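Local coordinates for protein amorpha-4,11-diene synthase (Artemisia annua, PDB 4GAX) that probably cyclises farnesyl diphosphate to a sesquiterpene, as an engineered mutant of an alpha-bisabolol synthase, at residues 304-308 and 360-364; 311-315 and 356-361. All coordinates share one frame; numbering follows the deposited sequence.

Contact 1: 304-308 and 360-364; sequences FLAKV and TYTEM
Phe-304 and Met-364 meet because both send CG anti to the backbone N (chi1 -177° and 176°), while bends at chi2 and chi3 of the methionine fold its CE back onto the ring. This is a Met-aromatic contact between two antiparallel helices, 299-322 and 351-370, of the all-helical terpene synthase fold. CE lies 3.4 Å from Phe-304 CG and makes a CH-pi contact over the face, with SD standing farther out almost on the ring normal. The opposite face takes CG2 of Val-308, one turn along. At its edge the ring turns into the face of Tyr-361 in an offset edge-to-face pair, planes at 86°, Phe-304 CZ being 3.9 Å from Tyr-361 CE1. With an alanine here, Met-364 CE would probably be left without the ring face it packs on and Tyr-361 without this edge-to-face neighbour, opening a gap between the helices. Thr-360 CG2 fills in beside Lys-307 CB, whose extended chain carries the ammonium to a cation-pi contact with Trp-265. A water accepts from Lys-307 NZ at 2.6 Å and donates weakly to Glu-363 OE2. Both methyls of Val-308 face the tyrosine hydroxyl, CG1 and CG2 each 3.5 Å from Tyr-361 OH.

Contact 2: 311-315 and 356-361; sequences LVTLI and LFMDTY
Leu-311 carries the apolar part of this contact, its two methyls spread over the neighbouring helix among Leu-356, Phe-357, Thr-360 and Tyr-361. CG is anti to the carbonyl carbon (chi1 -75°), and from there both methyls reach the neighbouring helix. CD2 approaches Leu-356, the two side chains crossing at a slant with Leu-311 CD2 3.7 Å from Leu-356 CD2, and it also lies 3.8 Å from Phe-357 CA, close against the backbone. CD1 takes the other end of the hollow: it meets Thr-360 tip to tip, 4.0 Å from Thr-360 CB, and touches Tyr-361 CE2. Leu-314 CD1 reaches the same methyl of Leu-356 from about a right angle, and the Leu-314 side chain also packs on Trp-266 and Phe-269 of helix 238-269.

A knob-into-hole fit of this kind joins two antiparallel helices of the terpene synthase metal-binding domain. The helix bearing Leu-311 runs on from Ile-315 directly into the aspartate-rich DDxxD sequence, which in this family helps bind the magnesium ions.

Aromatic contacts come next. Ile-315 crosses Phe-357 at about a right angle, its CD1 4.0 Å from Phe-357 CD1. Within helix 351-370, Tyr-361 CD2 sits over the centre of the Phe-357 ring, and both rings make edge-to-face contacts with Trp-338.

Of the polar groups, the Thr-360 hydroxyl turns back to its own helix rather than across. OG1 donates to Leu-356 O at 2.6 Å, with a C=O...O angle of 148°. Thr-360 N donates to the same oxygen at 3.0 Å from the opposite face of the carbonyl plane, so two bonds grip Leu-356 O, and the one from OG1 sets the rotation of the threonine side chain, while the threonine's carbons are turned to Leu-311 CD1.

From the N terminus, the chain enters helix 299-322, passing 304-308 and then 311-315, runs through helix 325-337, and returns along helix 351-370, reaching 356-361 and 360-364. Contact 2 closes the inner loop, with 40 residues between its segments, and contact 1 the outer one, with 51, so contact 2 nests inside contact 1 as an antiparallel pair requires. The second segments overlap at Thr-360 and Tyr-361, which serve both contacts; the centres of the contacts lie about 7 Å apart. Together they tie the two helices along successive turns. Helix 238-269 packs beside both contacts, through Trp-265 and Phe-269 among others, and helix 374-399 touches Tyr-361 and Ile-315.

Contact 1: 304-308 and 360-364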
loop_
_atom_site.group_PDB
_atom_site.type_symbol
_atom_site.label_atom_id
_atom_site.label_comp_id
_atom_site.label_asym_id
_atom_site.label_seq_id
_atom_site.Cartn_x
_atom_site.Cartn_y
_atom_site.Cartn_z
ATOM N N PHE A 304 8.577 9.665 9.487
ATOM C CA PHE A 304 8.509 10.950 8.786
ATOM C C PHE A 304 7.235 11.029 7.933
ATOM O O PHE A 304 6.565 12.058 7.894
ATOM C CB PHE A 304 9.739 11.155 7.893
ATOM C CG PHE A 304 9.752 12.484 7.212
ATOM C CD1 PHE A 304 9.776 13.650 7.964
ATOM C CD2 PHE A 304 9.674 12.578 5.828
ATOM C CE1 PHE A 304 9.755 14.911 7.347
ATOM C CE2 PHE A 304 9.651 13.830 5.197
ATOM C CZ PHE A 304 9.701 15.002 5.964
ATOM N N LEU A 305 6.918 9.939 7.243
ATOM C CA LEU A 305 5.758 9.903 6.369
ATOM C C LEU A 305 4.492 10.094 7.185
ATOM O O LEU A 305 3.585 10.827 6.783
ATOM C CB LEU A 305 5.720 8.588 5.586
ATOM C CG LEU A 305 4.499 8.303 4.690
ATOM C CD1 LEU A 305 4.330 9.357 3.605
ATOM C CD2 LEU A 305 4.662 6.896 4.035
ATOM N N ALA A 306 4.441 9.467 8.353
ATOM C CA ALA A 306 3.286 9.626 9.223
ATOM C C ALA A 306 3.112 11.094 9.619
ATOM O O ALA A 306 1.991 11.609 9.616
ATOM C CB ALA A 306 3.437 8.747 10.470
ATOM N N LYS A 307 4.212 11.764 9.964
ATOM C CA LYS A 307 4.147 13.192 10.294
ATOM C C LYS A 307 3.636 14.020 9.125
ATOM O O LYS A 307 2.800 14.905 9.303
ATOM C CB LYS A 307 5.516 13.702 10.737
ATOM C CG LYS A 307 5.994 13.046 12.040
ATOM C CD LYS A 307 7.422 13.489 12.392
ATOM C CE LYS A 307 7.864 12.918 13.752
ATOM N NZ LYS A 307 9.256 13.375 14.104
ATOM N N VAL A 308 4.137 13.739 7.926
ATOM C CA VAL A 308 3.707 14.481 6.750
ATOM C C VAL A 308 2.223 14.241 6.481
ATOM O O VAL A 308 1.487 15.176 6.155
ATOM C CB VAL A 308 4.562 14.130 5.506
ATOM C CG1 VAL A 308 3.988 14.757 4.261
ATOM C CG2 VAL A 308 6.003 14.607 5.712
ATOM N N THR A 360 8.917 20.502 11.373
ATOM C CA THR A 360 8.982 19.131 10.889
ATOM C C THR A 360 9.876 19.035 9.652
ATOM O O THR A 360 10.768 18.171 9.562
ATOM C CB THR A 360 7.562 18.597 10.572
ATOM O OG1 THR A 360 6.756 18.620 11.766
ATOM C CG2 THR A 360 7.630 17.190 10.040
ATOM N N TYR A 361 9.661 19.927 8.690
ATOM C CA TYR A 361 10.498 19.907 7.492
ATOM C C TYR A 361 11.924 20.372 7.749
ATOM O O TYR A 361 12.859 19.858 7.138
ATOM C CB TYR A 361 9.853 20.703 6.347
ATOM C CG TYR A 361 8.873 19.859 5.599
ATOM C CD1 TYR A 361 9.313 18.948 4.641
ATOM C CD2 TYR A 361 7.516 19.920 5.881
ATOM C CE1 TYR A 361 8.424 18.143 3.965
ATOM C CE2 TYR A 361 6.610 19.110 5.198
ATOM C CZ TYR A 361 7.067 18.230 4.249
ATOM O OH TYR A 361 6.176 17.423 3.566
ATOM N N THR A 362 12.096 21.332 8.653
ATOM C CA THR A 362 13.437 21.816 8.958
ATOM C C THR A 362 14.293 20.722 9.606
ATOM O O THR A 362 15.483 20.611 9.325
ATOM C CB THR A 362 13.397 23.056 9.845
ATOM O OG1 THR A 362 12.784 24.124 9.110
ATOM C CG2 THR A 362 14.805 23.473 10.263
ATOM N N GLU A 363 13.686 19.908 10.462
ATOM C CA GLU A 363 14.417 18.793 11.045
ATOM C C GLU A 363 14.898 17.827 9.949
ATOM O O GLU A 363 16.032 17.325 9.999
ATOM C CB GLU A 363 13.570 18.069 12.090
ATOM C CG GLU A 363 14.003 16.632 12.298
ATOM C CD GLU A 363 13.519 16.040 13.602
ATOM O OE1 GLU A 363 13.822 14.851 13.848
ATOM O OE2 GLU A 363 12.845 16.754 14.380
ATOM N N MET A 364 14.057 17.583 8.947
ATOM C CA MET A 364 14.428 16.667 7.864
ATOM C C MET A 364 15.466 17.301 6.927
ATOM O O MET A 364 16.379 16.626 6.433
ATOM C CB MET A 364 13.182 16.228 7.086
ATOM C CG MET A 364 13.481 15.343 5.874
ATOM S SD MET A 364 14.367 13.803 6.252
ATOM C CE MET A 364 13.141 12.910 7.184
HETATM O O HOH W 1 9.856 15.884 13.600
#

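Contact 2: 311-315 and 356-361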
loop_
_atom_site.group_PDB
_atom_site.type_symbol
_atom_site.label_atom_id
_atom_site.label_comp_id
_atom_site.label_asym_id
_atom_site.label_seq_id
_atom_site.Cartn_x
_atom_site.Cartn_y
_atom_site.Cartn_z
ATOM N N LEU A 311 0.323 16.310 8.737
ATOM C CA LEU A 311 0.369 17.720 8.303
ATOM C C LEU A 311 -0.576 18.000 7.134
ATOM O O LEU A 311 -1.206 19.063 7.065
ATOM C CB LEU A 311 1.789 18.111 7.913
ATOM C CG LEU A 311 2.780 18.344 9.052
ATOM C CD1 LEU A 311 4.166 18.529 8.424
ATOM C CD2 LEU A 311 2.365 19.595 9.841
ATOM N N VAL A 312 -0.659 17.034 6.223
ATOM C CA VAL A 312 -1.566 17.087 5.083
ATOM C C VAL A 312 -3.013 17.121 5.559
ATOM O O VAL A 312 -3.835 17.891 5.063
ATOM C CB VAL A 312 -1.366 15.841 4.183
ATOM C CG1 VAL A 312 -2.524 15.686 3.212
ATOM C CG2 VAL A 312 -0.049 15.936 3.454
ATOM N N THR A 313 -3.314 16.264 6.523
ATOM C CA THR A 313 -4.640 16.203 7.111
ATOM C C THR A 313 -5.027 17.563 7.695
ATOM O O THR A 313 -6.139 18.049 7.458
ATOM C CB THR A 313 -4.698 15.104 8.194
ATOM O OG1 THR A 313 -4.350 13.839 7.609
ATOM C CG2 THR A 313 -6.082 15.015 8.799
ATOM N N LEU A 314 -4.109 18.187 8.434
ATOM C CA LEU A 314 -4.365 19.508 9.009
ATOM C C LEU A 314 -4.606 20.522 7.919
ATOM O O LEU A 314 -5.613 21.245 7.944
ATOM C CB LEU A 314 -3.178 19.980 9.853
ATOM C CG LEU A 314 -3.030 19.326 11.223
ATOM C CD1 LEU A 314 -1.586 19.394 11.703
ATOM C CD2 LEU A 314 -3.931 20.030 12.197
ATOM N N ILE A 315 -3.675 20.578 6.963
ATOM C CA ILE A 315 -3.723 21.587 5.903
ATOM C C ILE A 315 -4.986 21.433 5.046
ATOM O O ILE A 315 -5.627 22.430 4.701
ATOM C CB ILE A 315 -2.450 21.568 5.025
ATOM C CG1 ILE A 315 -1.237 22.012 5.845
ATOM C CG2 ILE A 315 -2.592 22.512 3.850
ATOM C CD1 ILE A 315 0.078 21.864 5.096
ATOM N N LEU A 356 4.434 23.896 13.334
ATOM C CA LEU A 356 4.610 22.439 13.314
ATOM C C LEU A 356 5.178 21.995 11.979
ATOM O O LEU A 356 6.086 21.156 11.922
ATOM C CB LEU A 356 3.278 21.720 13.561
ATOM C CG LEU A 356 3.377 20.196 13.729
ATOM C CD1 LEU A 356 3.970 19.853 15.094
ATOM C CD2 LEU A 356 2.004 19.543 13.560
ATOM N N PHE A 357 4.625 22.552 10.905
ATOM C CA PHE A 357 5.071 22.245 9.544
ATOM C C PHE A 357 6.548 22.622 9.350
ATOM O O PHE A 357 7.343 21.813 8.884
ATOM C CB PHE A 357 4.183 23.018 8.564
ATOM C CG PHE A 357 4.564 22.867 7.117
ATOM C CD1 PHE A 357 3.925 21.942 6.310
ATOM C CD2 PHE A 357 5.516 23.696 6.543
ATOM C CE1 PHE A 357 4.253 21.830 4.966
ATOM C CE2 PHE A 357 5.847 23.572 5.201
ATOM C CZ PHE A 357 5.221 22.639 4.419
ATOM N N MET A 358 6.910 23.854 9.702
ATOM C CA MET A 358 8.269 24.324 9.480
ATOM C C MET A 358 9.276 23.538 10.320
ATOM O O MET A 358 10.342 23.187 9.820
ATOM C CB MET A 358 8.387 25.833 9.749
ATOM C CG MET A 358 7.869 26.696 8.603
ATOM S SD MET A 358 8.862 26.513 7.105
ATOM C CE MET A 358 7.616 26.225 5.887
ATOM N N ASP A 359 8.928 23.260 11.578
ATOM C CA ASP A 359 9.783 22.471 12.475
ATOM C C ASP A 359 9.978 21.066 11.937
ATOM O O ASP A 359 11.053 20.474 12.064
ATOM C CB ASP A 359 9.159 22.348 13.872
ATOM C CG ASP A 359 9.341 23.604 14.722
ATOM O OD1 ASP A 359 10.015 24.562 14.279
ATOM O OD2 ASP A 359 8.811 23.624 15.855
ATOM N N THR A 360 8.917 20.502 11.373
ATOM C CA THR A 360 8.982 19.131 10.889
ATOM C C THR A 360 9.876 19.035 9.652
ATOM O O THR A 360 10.768 18.171 9.562
ATOM C CB THR A 360 7.562 18.597 10.572
ATOM O OG1 THR A 360 6.756 18.620 11.766
ATOM C CG2 THR A 360 7.630 17.190 10.040
ATOM N N TYR A 361 9.661 19.927 8.690
ATOM C CA TYR A 361 10.498 19.907 7.492
ATOM C C TYR A 361 11.924 20.372 7.749
ATOM O O TYR A 361 12.859 19.858 7.138
ATOM C CB TYR A 361 9.853 20.703 6.347
ATOM C CG TYR A 361 8.873 19.859 5.599
ATOM C CD1 TYR A 361 9.313 18.948 4.641
ATOM C CD2 TYR A 361 7.516 19.920 5.881
ATOM C CE1 TYR A 361 8.424 18.143 3.965
ATOM C CE2 TYR A 361 6.610 19.110 5.198
ATOM C CZ TYR A 361 7.067 18.230 4.249
ATOM O OH TYR A 361 6.176 17.423 3.566
#